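Local atomic coordinates of chromosome partition protein Smc (Pyrococcus furiosus, PDB entry 5XNS), a protein that is probably required for chromosome condensation and partitioning, binding and hydrolysing ATP in a head domain formed by its two chain ends and binding DNA. Residues A[7-12]-A[20-25]; A[66-71]-A[383-388]; A[78-83]-A[104-109]. All coordinates share one frame; numbering follows the deposited sequence.

Contact 1 (A[7-12]-A[20-25])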
ATOM      1  N   LEU A   7      -8.726  -1.282  11.978  1.00 22.04           N
ATOM      2  CA  LEU A   7      -7.472  -1.797  12.497  1.00 22.65           C
ATOM      3  C   LEU A   7      -7.585  -1.736  14.014  1.00 28.40           C
ATOM      4  O   LEU A   7      -8.007  -0.710  14.558  1.00 25.71           O
ATOM      5  CB  LEU A   7      -6.302  -0.945  11.986  1.00 23.14           C
ATOM      6  CG  LEU A   7      -4.855  -1.393  12.115  1.00 24.96           C
ATOM      7  CD1 LEU A   7      -4.559  -2.630  11.243  1.00 19.84           C
ATOM      8  CD2 LEU A   7      -3.949  -0.218  11.743  1.00 27.50           C
ATOM      9  N   GLU A   8      -7.261  -2.835  14.694  1.00 25.15           N
ATOM     10  CA  GLU A   8      -7.269  -2.878  16.154  1.00 26.83           C
ATOM     11  C   GLU A   8      -5.845  -3.086  16.652  1.00 26.82           C
ATOM     12  O   GLU A   8      -5.148  -3.993  16.192  1.00 27.15           O
ATOM     13  CB  GLU A   8      -8.198  -3.979  16.679  1.00 27.06           C
ATOM     14  CG  GLU A   8      -9.639  -3.823  16.165  1.00 33.80           C
ATOM     15  CD  GLU A   8     -10.638  -4.783  16.799  1.00 42.33           C
ATOM     16  OE1 GLU A   8     -10.227  -5.890  17.238  1.00 42.93           O
ATOM     17  OE2 GLU A   8     -11.849  -4.436  16.812  1.00 41.73           O
ATOM     18  N   LEU A   9      -5.417  -2.221  17.565  1.00 26.62           N
ATOM     19  CA  LEU A   9      -4.063  -2.206  18.100  1.00 24.41           C
ATOM     20  C   LEU A   9      -4.143  -2.398  19.602  1.00 29.99           C
ATOM     21  O   LEU A   9      -4.964  -1.749  20.263  1.00 27.47           O
ATOM     22  CB  LEU A   9      -3.357  -0.878  17.792  1.00 23.54           C
ATOM     23  CG  LEU A   9      -2.913  -0.643  16.339  1.00 31.35           C
ATOM     24  CD1 LEU A   9      -4.087  -0.244  15.494  1.00 31.09           C
ATOM     25  CD2 LEU A   9      -1.823   0.420  16.282  1.00 27.46           C
ATOM     26  N   LYS A  10      -3.289  -3.271  20.142  1.00 25.83           N
ATOM     27  CA  LYS A  10      -3.221  -3.470  21.594  1.00 28.69           C
ATOM     28  C   LYS A  10      -1.783  -3.785  21.965  1.00 24.79           C
ATOM     29  O   LYS A  10      -1.225  -4.768  21.469  1.00 23.73           O
ATOM     30  CB  LYS A  10      -4.144  -4.598  22.061  1.00 26.97           C
ATOM     31  CG  LYS A  10      -4.509  -4.491  23.558  1.00 33.53           C
ATOM     32  CD  LYS A  10      -5.400  -5.627  24.024  1.00 29.71           C
ATOM     33  CE  LYS A  10      -4.632  -6.943  24.066  1.00 38.22           C
ATOM     34  NZ  LYS A  10      -5.351  -8.007  24.834  1.00 45.17           N
ATOM     35  N   GLY A  11      -1.188  -2.952  22.819  1.00 24.41           N
ATOM     36  CA  GLY A  11       0.190  -3.182  23.213  1.00 22.97           C
ATOM     37  C   GLY A  11       1.216  -2.945  22.127  1.00 25.66           C
ATOM     38  O   GLY A  11       2.340  -3.444  22.237  1.00 26.03           O
ATOM     39  N   PHE A  12       0.873  -2.196  21.079  1.00 22.01           N
ATOM     40  CA  PHE A  12       1.744  -2.021  19.915  1.00 21.14           C
ATOM     41  C   PHE A  12       2.329  -0.620  19.935  1.00 22.73           C
ATOM     42  O   PHE A  12       1.583   0.364  19.863  1.00 24.34           O
ATOM     43  CB  PHE A  12       0.977  -2.256  18.614  1.00 21.88           C
ATOM     44  CG  PHE A  12       1.815  -2.101  17.375  1.00 23.38           C
ATOM     45  CD1 PHE A  12       2.527  -3.182  16.859  1.00 23.89           C
ATOM     46  CD2 PHE A  12       1.893  -0.882  16.720  1.00 20.47           C
ATOM     47  CE1 PHE A  12       3.291  -3.045  15.706  1.00 24.69           C
ATOM     48  CE2 PHE A  12       2.662  -0.743  15.570  1.00 20.58           C
ATOM     49  CZ  PHE A  12       3.362  -1.811  15.069  1.00 20.12           C
ATOM     50  N   VAL A  20      -7.231  -0.160  20.937  1.00 32.54           N
ATOM     51  CA  VAL A  20      -7.581   1.066  20.213  1.00 27.37           C
ATOM     52  C   VAL A  20      -8.051   0.673  18.812  1.00 29.93           C
ATOM     53  O   VAL A  20      -7.354  -0.058  18.095  1.00 26.55           O
ATOM     54  CB  VAL A  20      -6.400   2.052  20.169  1.00 28.24           C
ATOM     55  CG1 VAL A  20      -6.666   3.183  19.189  1.00 26.77           C
ATOM     56  CG2 VAL A  20      -6.147   2.634  21.570  1.00 24.99           C
ATOM     57  N   VAL A  21      -9.252   1.116  18.436  1.00 28.41           N
ATOM     58  CA  VAL A  21      -9.854   0.767  17.150  1.00 28.27           C
ATOM     59  C   VAL A  21      -9.788   1.972  16.228  1.00 29.85           C
ATOM     60  O   VAL A  21     -10.273   3.057  16.572  1.00 30.20           O
ATOM     61  CB  VAL A  21     -11.305   0.298  17.288  1.00 29.18           C
ATOM     62  CG1 VAL A  21     -11.799  -0.198  15.909  1.00 26.95           C
ATOM     63  CG2 VAL A  21     -11.422  -0.787  18.364  1.00 31.65           C
ATOM     64  N   ILE A  22      -9.203   1.774  15.052  1.00 27.09           N
ATOM     65  CA  ILE A  22      -9.016   2.810  14.049  1.00 26.94           C
ATOM     66  C   ILE A  22      -9.925   2.477  12.863  1.00 25.37           C
ATOM     67  O   ILE A  22      -9.652   1.522  12.124  1.00 24.63           O
ATOM     68  CB  ILE A  22      -7.546   2.919  13.628  1.00 26.78           C
ATOM     69  CG1 ILE A  22      -6.748   3.460  14.819  1.00 25.84           C
ATOM     70  CG2 ILE A  22      -7.388   3.850  12.429  1.00 24.48           C
ATOM     71  CD1 ILE A  22      -5.355   2.976  14.859  1.00 30.23           C
ATOM     72  N   PRO A  23     -11.026   3.195  12.676  1.00 25.97           N
ATOM     73  CA  PRO A  23     -11.915   2.929  11.543  1.00 27.41           C
ATOM     74  C   PRO A  23     -11.425   3.680  10.310  1.00 28.21           C
ATOM     75  O   PRO A  23     -10.674   4.650  10.402  1.00 27.63           O
ATOM     76  CB  PRO A  23     -13.261   3.485  12.032  1.00 23.55           C
ATOM     77  CG  PRO A  23     -12.847   4.691  12.858  1.00 27.01           C
ATOM     78  CD  PRO A  23     -11.498   4.333  13.487  1.00 26.24           C
ATOM     79  N   PHE A  24     -11.848   3.202   9.147  1.00 27.92           N
ATOM     80  CA  PHE A  24     -11.372   3.761   7.890  1.00 30.62           C
ATOM     81  C   PHE A  24     -12.525   4.054   6.945  1.00 31.56           C
ATOM     82  O   PHE A  24     -13.530   3.333   6.907  1.00 28.77           O
ATOM     83  CB  PHE A  24     -10.386   2.808   7.181  1.00 29.54           C
ATOM     84  CG  PHE A  24      -9.077   2.668   7.886  1.00 26.91           C
ATOM     85  CD1 PHE A  24      -8.138   3.682   7.822  1.00 29.85           C
ATOM     86  CD2 PHE A  24      -8.781   1.528   8.606  1.00 27.24           C
ATOM     87  CE1 PHE A  24      -6.928   3.569   8.478  1.00 29.25           C
ATOM     88  CE2 PHE A  24      -7.558   1.401   9.264  1.00 30.34           C
ATOM     89  CZ  PHE A  24      -6.637   2.422   9.198  1.00 30.65           C
ATOM     90  N   SER A  25     -12.354   5.106   6.150  1.00 27.16           N
ATOM     91  CA  SER A  25     -13.218   5.287   4.991  1.00 27.04           C
ATOM     92  C   SER A  25     -12.896   4.247   3.927  1.00 25.49           C
ATOM     93  O   SER A  25     -11.732   3.929   3.679  1.00 27.11           O
ATOM     94  CB  SER A  25     -13.051   6.690   4.408  1.00 24.11           C
ATOM     95  OG  SER A  25     -13.694   6.776   3.148  1.00 25.72           O
TER
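Four backbone hydrogen bonds join L7 and L9 to I22 and V20. L7 and I22 form one hydrogen-bonded pair. I22 N gives a nearly straight bond of 2.8 Å to L7 O, while the return bond from L7 N to I22 O is more bent, with 151° at the hydrogen. L9 and V20 form the second pair, and V20 N lies 2.8 Å from L9 O. E8 and V21 sit between them as a non-hydrogen-bonded pair. There V20 O receives a CA-H...O contact of 3.4 Å from E8 CA.

The side chains of L7, L9, V20 and I22 share one face of the sheet. L9 CD1 meets I22 CD1 at 3.5 Å, the two side chains crossing at a slant. The CG1 of I22 stands beside the backbone N, opposite the carbonyl carbon (chi1 -68°), and CD1 reaches on from there to L9. L7 CB touches the F24 ring at its edge, near the ring plane, with F24 CE2 3.8 Å away. On the other face, E8 and V21 run side by side, and V21 CG2 lies 4.0 Å from E8 OE2. The E8 carboxylate also has weak, long ion pairs with K6 and K19.

Helix 39-49 packs on the face of L7, L9 and I22: I46 touches L7, A45 touches L9 and I42 touches I22. The start of this helix, K39 to N41, belongs to the ATP-binding site. The arrangement is a beta hairpin of strands 3-10 and 20-23, at one side of the antiparallel sheet in the ABC-type ATPase head of SMC proteins.

Contact 2 (A[66-71]-A[383-388])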
ATOM      1  N   LEU A  66       8.675  -3.395  19.397  1.00 24.72           N
ATOM      2  CA  LEU A  66       7.316  -3.056  18.991  1.00 23.22           C
ATOM      3  C   LEU A  66       6.311  -3.218  20.128  1.00 26.16           C
ATOM      4  O   LEU A  66       5.155  -2.795  19.990  1.00 22.30           O
ATOM      5  CB  LEU A  66       6.887  -3.934  17.809  1.00 22.96           C
ATOM      6  CG  LEU A  66       7.721  -3.839  16.521  1.00 28.53           C
ATOM      7  CD1 LEU A  66       7.266  -4.867  15.494  1.00 24.66           C
ATOM      8  CD2 LEU A  66       7.664  -2.442  15.925  1.00 24.23           C
ATOM      9  N   ILE A  67       6.711  -3.849  21.229  1.00 24.11           N
ATOM     10  CA  ILE A  67       5.797  -4.118  22.329  1.00 24.58           C
ATOM     11  C   ILE A  67       5.725  -2.892  23.228  1.00 22.01           C
ATOM     12  O   ILE A  67       6.754  -2.358  23.656  1.00 17.83           O
ATOM     13  CB  ILE A  67       6.249  -5.363  23.108  1.00 28.20           C
ATOM     14  CG1 ILE A  67       6.492  -6.511  22.112  1.00 27.19           C
ATOM     15  CG2 ILE A  67       5.222  -5.712  24.218  1.00 23.49           C
ATOM     16  CD1 ILE A  67       7.002  -7.788  22.736  1.00 27.39           C
ATOM     17  N   PHE A  68       4.510  -2.431  23.493  1.00 20.08           N
ATOM     18  CA  PHE A  68       4.304  -1.305  24.395  1.00 23.66           C
ATOM     19  C   PHE A  68       5.117  -1.483  25.681  1.00 25.93           C
ATOM     20  O   PHE A  68       5.005  -2.504  26.367  1.00 25.01           O
ATOM     21  CB  PHE A  68       2.811  -1.186  24.713  1.00 23.60           C
ATOM     22  CG  PHE A  68       2.477  -0.066  25.671  1.00 22.63           C
ATOM     23  CD1 PHE A  68       2.611   1.252  25.284  1.00 22.66           C
ATOM     24  CD2 PHE A  68       2.017  -0.346  26.953  1.00 25.65           C
ATOM     25  CE1 PHE A  68       2.291   2.291  26.168  1.00 30.62           C
ATOM     26  CE2 PHE A  68       1.700   0.677  27.841  1.00 28.90           C
ATOM     27  CZ  PHE A  68       1.837   1.998  27.454  1.00 27.75           C
ATOM     28  N   ALA A  69       5.950  -0.495  25.998  1.00 25.07           N
ATOM     29  CA  ALA A  69       6.915  -0.601  27.077  1.00 25.30           C
ATOM     30  C   ALA A  69       6.408  -0.037  28.397  1.00 30.30           C
ATOM     31  O   ALA A  69       7.205   0.130  29.321  1.00 30.77           O
ATOM     32  CB  ALA A  69       8.208   0.109  26.691  1.00 24.90           C
ATOM     33  N   GLY A  70       5.117   0.275  28.502  1.00 30.11           N
ATOM     34  CA  GLY A  70       4.568   0.888  29.694  1.00 31.14           C
ATOM     35  C   GLY A  70       4.606   2.407  29.646  1.00 32.29           C
ATOM     36  O   GLY A  70       5.334   3.025  28.866  1.00 33.29           O
ATOM     37  N   SER A  71       3.802   3.018  30.514  1.00 34.61           N
ATOM     38  CA  SER A  71       3.670   4.470  30.537  1.00 34.20           C
ATOM     39  C   SER A  71       3.442   4.926  31.975  1.00 34.91           C
ATOM     40  O   SER A  71       3.442   4.121  32.909  1.00 32.42           O
ATOM     41  CB  SER A  71       2.522   4.923  29.638  1.00 29.67           C
ATOM     42  OG  SER A  71       1.330   4.264  30.046  1.00 33.95           O
ATOM     43  N   ASP A 383      -0.216  11.043  28.079  1.00 46.37           N
ATOM     44  CA  ASP A 383       0.534  10.362  29.144  1.00 48.85           C
ATOM     45  C   ASP A 383       1.309   9.164  28.584  1.00 46.68           C
ATOM     46  O   ASP A 383       1.273   8.053  29.135  1.00 42.84           O
ATOM     47  CB  ASP A 383      -0.380   9.931  30.306  1.00 53.28           C
ATOM     48  CG  ASP A 383      -0.902  11.115  31.142  1.00 57.84           C
ATOM     49  OD1 ASP A 383      -0.079  11.909  31.663  1.00 51.52           O
ATOM     50  OD2 ASP A 383      -2.147  11.238  31.280  1.00 60.29           O
ATOM     51  N   GLY A 384       2.023   9.404  27.482  1.00 41.55           N
ATOM     52  CA  GLY A 384       2.767   8.359  26.810  1.00 35.71           C
ATOM     53  C   GLY A 384       1.920   7.302  26.145  1.00 32.03           C
ATOM     54  O   GLY A 384       2.445   6.246  25.786  1.00 35.98           O
ATOM     55  N   VAL A 385       0.627   7.548  25.956  1.00 28.19           N
ATOM     56  CA  VAL A 385      -0.269   6.586  25.330  1.00 27.61           C
ATOM     57  C   VAL A 385      -1.033   7.292  24.212  1.00 29.17           C
ATOM     58  O   VAL A 385      -1.589   8.379  24.419  1.00 28.00           O
ATOM     59  CB  VAL A 385      -1.234   5.966  26.357  1.00 30.82           C
ATOM     60  CG1 VAL A 385      -2.086   4.896  25.708  1.00 30.02           C
ATOM     61  CG2 VAL A 385      -0.450   5.370  27.542  1.00 32.24           C
ATOM     62  N   SER A 386      -1.053   6.686  23.029  1.00 22.57           N
ATOM     63  CA  SER A 386      -1.743   7.286  21.893  1.00 24.72           C
ATOM     64  C   SER A 386      -3.228   6.963  21.937  1.00 27.14           C
ATOM     65  O   SER A 386      -3.621   5.835  22.241  1.00 26.38           O
ATOM     66  CB  SER A 386      -1.146   6.788  20.570  1.00 23.04           C
ATOM     67  OG  SER A 386       0.199   7.213  20.422  1.00 20.83           O
ATOM     68  N   LYS A 387      -4.057   7.949  21.598  1.00 25.36           N
ATOM     69  CA  LYS A 387      -5.487   7.709  21.477  1.00 28.23           C
ATOM     70  C   LYS A 387      -6.029   8.469  20.268  1.00 27.02           C
ATOM     71  O   LYS A 387      -5.389   9.390  19.751  1.00 26.65           O
ATOM     72  CB  LYS A 387      -6.216   8.110  22.770  1.00 29.28           C
ATOM     73  CG  LYS A 387      -6.166   9.600  23.060  1.00 30.63           C
ATOM     74  CD  LYS A 387      -7.522  10.228  22.776  1.00 37.21           C
ATOM     75  CE  LYS A 387      -7.495  11.725  23.001  1.00 39.94           C
ATOM     76  NZ  LYS A 387      -8.676  12.352  22.355  1.00 40.82           N
ATOM     77  N   VAL A 388      -7.228   8.079  19.820  1.00 23.83           N
ATOM     78  CA  VAL A 388      -7.742   8.562  18.544  1.00 28.60           C
ATOM     79  C   VAL A 388      -9.141   9.143  18.693  1.00 28.71           C
ATOM     80  O   VAL A 388      -9.925   8.754  19.566  1.00 27.23           O
ATOM     81  CB  VAL A 388      -7.742   7.463  17.448  1.00 29.70           C
ATOM     82  CG1 VAL A 388      -6.400   6.736  17.413  1.00 24.23           C
ATOM     83  CG2 VAL A 388      -8.894   6.491  17.641  1.00 28.75           C
TER
HETATM   84  O   HOH W   1      -0.290   6.240  30.971  1.00 34.98           O
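The first torsions of F68 and S71 bring a ring edge and a hydroxyl against G384 and V385. In F68, CG lies opposite the backbone N (chi1 179°), which lays the outer edge of the ring against the turn at 383-385. In S71, OG sits between the backbone N and the carbonyl carbon (chi1 56°), and this places it against the V385 methyl CG2, 3.3 Å away. S71 CB comes within 3.4 Å of D383 O.

The F68 ring meets the turn with its outer atoms. G384 O lies at the ring edge, close to its plane, 4.0 Å from F68 CE1. V385 CG2 is 4.1 Å from F68 CZ, and the two side chains cross at about a right angle. The same V385 methyl touches both the phenylalanine and the serine. G70 N lies over one face of the ring, toward the rim.

One water joins the segments. It is 2.7 Å from S71 OG and donates to D383 O at 3.0 Å. Nearby, S386 OG is hydrogen-bonded to S37 O in the ATP-binding loop, and K387 makes a salt bridge to E49 of the Segregation and condensation protein A chain.

This is a small surface contact between a loop and the turn leading into strand 386-392. Neither segment donates a hydrogen bond directly to the other. The fit rests on the shapes of F68, S71 and V385 and on the one water bridging S71 OG and D383 O.

Contact 3 (A[78-83]-A[104-109])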
ATOM      1  N   LYS A  78       2.383  -7.546  27.807  1.00 27.77           N
ATOM      2  CA  LYS A  78       2.954  -8.879  27.670  1.00 30.77           C
ATOM      3  C   LYS A  78       3.286  -9.201  26.217  1.00 30.81           C
ATOM      4  O   LYS A  78       4.116 -10.081  25.956  1.00 23.82           O
ATOM      5  CB  LYS A  78       1.972  -9.925  28.219  1.00 32.07           C
ATOM      6  CG  LYS A  78       1.527  -9.711  29.685  1.00 33.38           C
ATOM      7  CD  LYS A  78       2.717  -9.658  30.629  1.00 40.15           C
ATOM      8  CE  LYS A  78       2.305  -9.243  32.048  1.00 45.24           C
ATOM      9  NZ  LYS A  78       3.493  -9.167  32.961  1.00 47.00           N
ATOM     10  N   TYR A  79       2.655  -8.509  25.272  1.00 26.27           N
ATOM     11  CA  TYR A  79       2.819  -8.803  23.856  1.00 27.45           C
ATOM     12  C   TYR A  79       2.217  -7.655  23.062  1.00 26.12           C
ATOM     13  O   TYR A  79       1.361  -6.919  23.557  1.00 25.73           O
ATOM     14  CB  TYR A  79       2.155 -10.129  23.479  1.00 27.11           C
ATOM     15  CG  TYR A  79       0.694 -10.184  23.860  1.00 32.89           C
ATOM     16  CD1 TYR A  79      -0.282  -9.635  23.029  1.00 31.45           C
ATOM     17  CD2 TYR A  79       0.284 -10.777  25.053  1.00 32.83           C
ATOM     18  CE1 TYR A  79      -1.615  -9.673  23.368  1.00 29.72           C
ATOM     19  CE2 TYR A  79      -1.054 -10.828  25.397  1.00 30.59           C
ATOM     20  CZ  TYR A  79      -1.996 -10.263  24.551  1.00 33.65           C
ATOM     21  OH  TYR A  79      -3.328 -10.298  24.882  1.00 35.91           O
ATOM     22  N   ALA A  80       2.699  -7.491  21.837  1.00 24.95           N
ATOM     23  CA  ALA A  80       2.095  -6.551  20.906  1.00 23.58           C
ATOM     24  C   ALA A  80       1.102  -7.301  20.043  1.00 28.17           C
ATOM     25  O   ALA A  80       1.375  -8.420  19.598  1.00 26.73           O
ATOM     26  CB  ALA A  80       3.157  -5.881  20.028  1.00 24.53           C
ATOM     27  N   GLU A  81      -0.057  -6.689  19.810  1.00 25.45           N
ATOM     28  CA  GLU A  81      -1.063  -7.319  18.970  1.00 26.62           C
ATOM     29  C   GLU A  81      -1.669  -6.321  17.995  1.00 25.79           C
ATOM     30  O   GLU A  81      -1.981  -5.189  18.372  1.00 25.19           O
ATOM     31  CB  GLU A  81      -2.174  -7.928  19.810  1.00 27.71           C
ATOM     32  CG  GLU A  81      -3.224  -8.630  18.974  1.00 32.29           C
ATOM     33  CD  GLU A  81      -4.378  -9.115  19.819  1.00 41.15           C
ATOM     34  OE1 GLU A  81      -5.067  -8.255  20.428  1.00 40.38           O
ATOM     35  OE2 GLU A  81      -4.573 -10.351  19.880  1.00 46.36           O
ATOM     36  N   VAL A  82      -1.845  -6.747  16.745  1.00 27.09           N
ATOM     37  CA  VAL A  82      -2.562  -5.962  15.744  1.00 25.72           C
ATOM     38  C   VAL A  82      -3.517  -6.877  14.985  1.00 24.82           C
ATOM     39  O   VAL A  82      -3.133  -7.970  14.550  1.00 26.29           O
ATOM     40  CB  VAL A  82      -1.603  -5.261  14.766  1.00 23.80           C
ATOM     41  CG1 VAL A  82      -2.414  -4.550  13.685  1.00 22.75           C
ATOM     42  CG2 VAL A  82      -0.661  -4.276  15.504  1.00 20.12           C
ATOM     43  N   ALA A  83      -4.754  -6.432  14.813  1.00 22.48           N
ATOM     44  CA  ALA A  83      -5.729  -7.133  13.988  1.00 24.22           C
ATOM     45  C   ALA A  83      -6.250  -6.197  12.901  1.00 24.78           C
ATOM     46  O   ALA A  83      -6.594  -5.043  13.177  1.00 23.96           O
ATOM     47  CB  ALA A  83      -6.889  -7.648  14.835  1.00 22.39           C
ATOM     48  N   ARG A 104      -1.979 -10.602  14.298  1.00 21.29           N
ATOM     49  CA  ARG A 104      -0.621 -11.001  14.639  1.00 25.30           C
ATOM     50  C   ARG A 104      -0.287 -10.545  16.055  1.00 27.24           C
ATOM     51  O   ARG A 104      -0.638  -9.429  16.456  1.00 26.38           O
ATOM     52  CB  ARG A 104       0.411 -10.434  13.657  1.00 25.07           C
ATOM     53  CG  ARG A 104       1.846 -10.791  13.993  1.00 24.37           C
ATOM     54  CD  ARG A 104       2.824 -10.103  13.051  1.00 22.40           C
ATOM     55  NE  ARG A 104       4.215 -10.380  13.403  1.00 26.55           N
ATOM     56  CZ  ARG A 104       5.275  -9.902  12.751  1.00 27.50           C
ATOM     57  NH1 ARG A 104       5.115  -9.111  11.691  1.00 22.69           N
ATOM     58  NH2 ARG A 104       6.498 -10.217  13.162  1.00 21.17           N
ATOM     59  N   ARG A 105       0.380 -11.418  16.812  1.00 26.36           N
ATOM     60  CA  ARG A 105       0.993 -11.066  18.093  1.00 27.86           C
ATOM     61  C   ARG A 105       2.485 -11.338  18.047  1.00 30.10           C
ATOM     62  O   ARG A 105       2.917 -12.363  17.510  1.00 29.72           O
ATOM     63  CB  ARG A 105       0.442 -11.879  19.260  1.00 27.88           C
ATOM     64  CG  ARG A 105      -0.957 -11.606  19.629  1.00 33.25           C
ATOM     65  CD  ARG A 105      -1.320 -12.475  20.829  1.00 35.17           C
ATOM     66  NE  ARG A 105      -2.701 -12.239  21.206  1.00 38.44           N
ATOM     67  CZ  ARG A 105      -3.325 -12.889  22.172  1.00 39.17           C
ATOM     68  NH1 ARG A 105      -4.589 -12.602  22.433  1.00 40.50           N
ATOM     69  NH2 ARG A 105      -2.681 -13.829  22.857  1.00 42.38           N
ATOM     70  N   VAL A 106       3.269 -10.454  18.659  1.00 23.85           N
ATOM     71  CA  VAL A 106       4.683 -10.707  18.871  1.00 25.20           C
ATOM     72  C   VAL A 106       4.969 -10.614  20.370  1.00 27.70           C
ATOM     73  O   VAL A 106       4.360  -9.811  21.085  1.00 25.37           O
ATOM     74  CB  VAL A 106       5.555  -9.737  18.034  1.00 27.60           C
ATOM     75  CG1 VAL A 106       5.357  -8.300  18.477  1.00 21.57           C
ATOM     76  CG2 VAL A 106       7.019 -10.130  18.096  1.00 27.72           C
ATOM     77  N   TYR A 107       5.868 -11.458  20.847  1.00 26.14           N
ATOM     78  CA  TYR A 107       6.153 -11.599  22.271  1.00 22.88           C
ATOM     79  C   TYR A 107       7.574 -11.142  22.582  1.00 26.01           C
ATOM     80  O   TYR A 107       8.410 -11.030  21.677  1.00 26.36           O
ATOM     81  CB  TYR A 107       5.967 -13.064  22.694  1.00 22.68           C
ATOM     82  CG  TYR A 107       4.529 -13.553  22.659  1.00 31.21           C
ATOM     83  CD1 TYR A 107       3.709 -13.421  23.774  1.00 33.59           C
ATOM     84  CD2 TYR A 107       3.986 -14.161  21.516  1.00 33.98           C
ATOM     85  CE1 TYR A 107       2.394 -13.870  23.767  1.00 34.45           C
ATOM     86  CE2 TYR A 107       2.657 -14.616  21.506  1.00 32.58           C
ATOM     87  CZ  TYR A 107       1.873 -14.465  22.643  1.00 38.74           C
ATOM     88  OH  TYR A 107       0.558 -14.897  22.686  1.00 48.89           O
ATOM     89  N   PRO A 108       7.890 -10.848  23.850  1.00 26.34           N
ATOM     90  CA  PRO A 108       9.252 -10.377  24.157  1.00 25.01           C
ATOM     91  C   PRO A 108      10.340 -11.363  23.745  1.00 24.67           C
ATOM     92  O   PRO A 108      11.473 -10.941  23.473  1.00 26.03           O
ATOM     93  CB  PRO A 108       9.221 -10.164  25.681  1.00 22.42           C
ATOM     94  CG  PRO A 108       7.789  -9.954  26.002  1.00 20.08           C
ATOM     95  CD  PRO A 108       7.027 -10.838  25.048  1.00 24.27           C
ATOM     96  N   ASP A 109      10.041 -12.657  23.671  1.00 24.59           N
ATOM     97  CA  ASP A 109      11.069 -13.589  23.217  1.00 30.50           C
ATOM     98  C   ASP A 109      11.293 -13.533  21.710  1.00 32.15           C
ATOM     99  O   ASP A 109      12.146 -14.278  21.210  1.00 28.09           O
ATOM    100  CB  ASP A 109      10.758 -15.039  23.640  1.00 27.88           C
ATOM    101  CG  ASP A 109       9.471 -15.585  23.041  1.00 34.56           C
ATOM    102  OD1 ASP A 109       8.863 -14.957  22.143  1.00 32.27           O
ATOM    103  OD2 ASP A 109       9.074 -16.688  23.463  1.00 38.60           O
TER
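This is the open end of a beta hairpin, strands 80-87 and 99-106, within the antiparallel sheet of the ABC-type ATPase head. A80 pairs with V106 and V82 with R104, each through two backbone hydrogen bonds; R104 N to V82 O is 2.9 Å. E81 and R105 form the non-hydrogen-bonded pair between them.

The R105 side chain carries the contact on the E81 face. It is extended from CG to NE and runs alongside E81. R105 NE gives a salt-bridging hydrogen bond of 3.0 Å to E81 OE2, with 167° at the hydrogen. The carboxylate oxygen lies in the guanidinium plane, but the bond reaches it from above the carboxylate plane. NH1 adds a weak bond to the same oxygen.

The guanidinium also lies flat on Y79, the planes 19° apart and the centres 4.3 Å apart. This is an off-centre cation-pi contact. R105 CD sits over the ring face in a CH-pi contact. The Y79 hydroxyl has its own partner, K10 NZ. With an alanine in place of R105, E81 is likely to lose its close salt-bridge mate, keeping a long, weak pair with R103, and the Y79 ring to lose the flat group stacked on it.

On the opposite face, A80 CB packs on V106 CG1 at 3.6 Å. R104 turns its end away to the backbone O atoms of F48 and G52. Beyond the strands, the Y79 and Y107 side chains run side by side. Y79 CB touches Y107 CD1 at 3.7 Å, and Y107 OH receives a weak hydrogen bond from R105 NH2.

How the contacts relate
Contacts 1 and 3 lie in one antiparallel sheet, where strands 3-10 and 80-87 are neighbours. E8 N is 2.8 Å from A83 O, and E81 N is 2.8 Å from K10 O, so the two hairpins join edge to edge. Contact 2 closes a long loop of chain in which contact 3 is nested. It meets contact 1 where F68 N lies 2.7 Å from G11 O, a probable hydrogen bond. It meets contact 3 where I67 CD1 packs 3.4 Å from P108 N. The centres of the three contacts lie about 13 to 14 Å from one another. The ATP-binding residue N41 is about 6 Å from L9 and about 9 Å from F68 and V82, side chain to side chain.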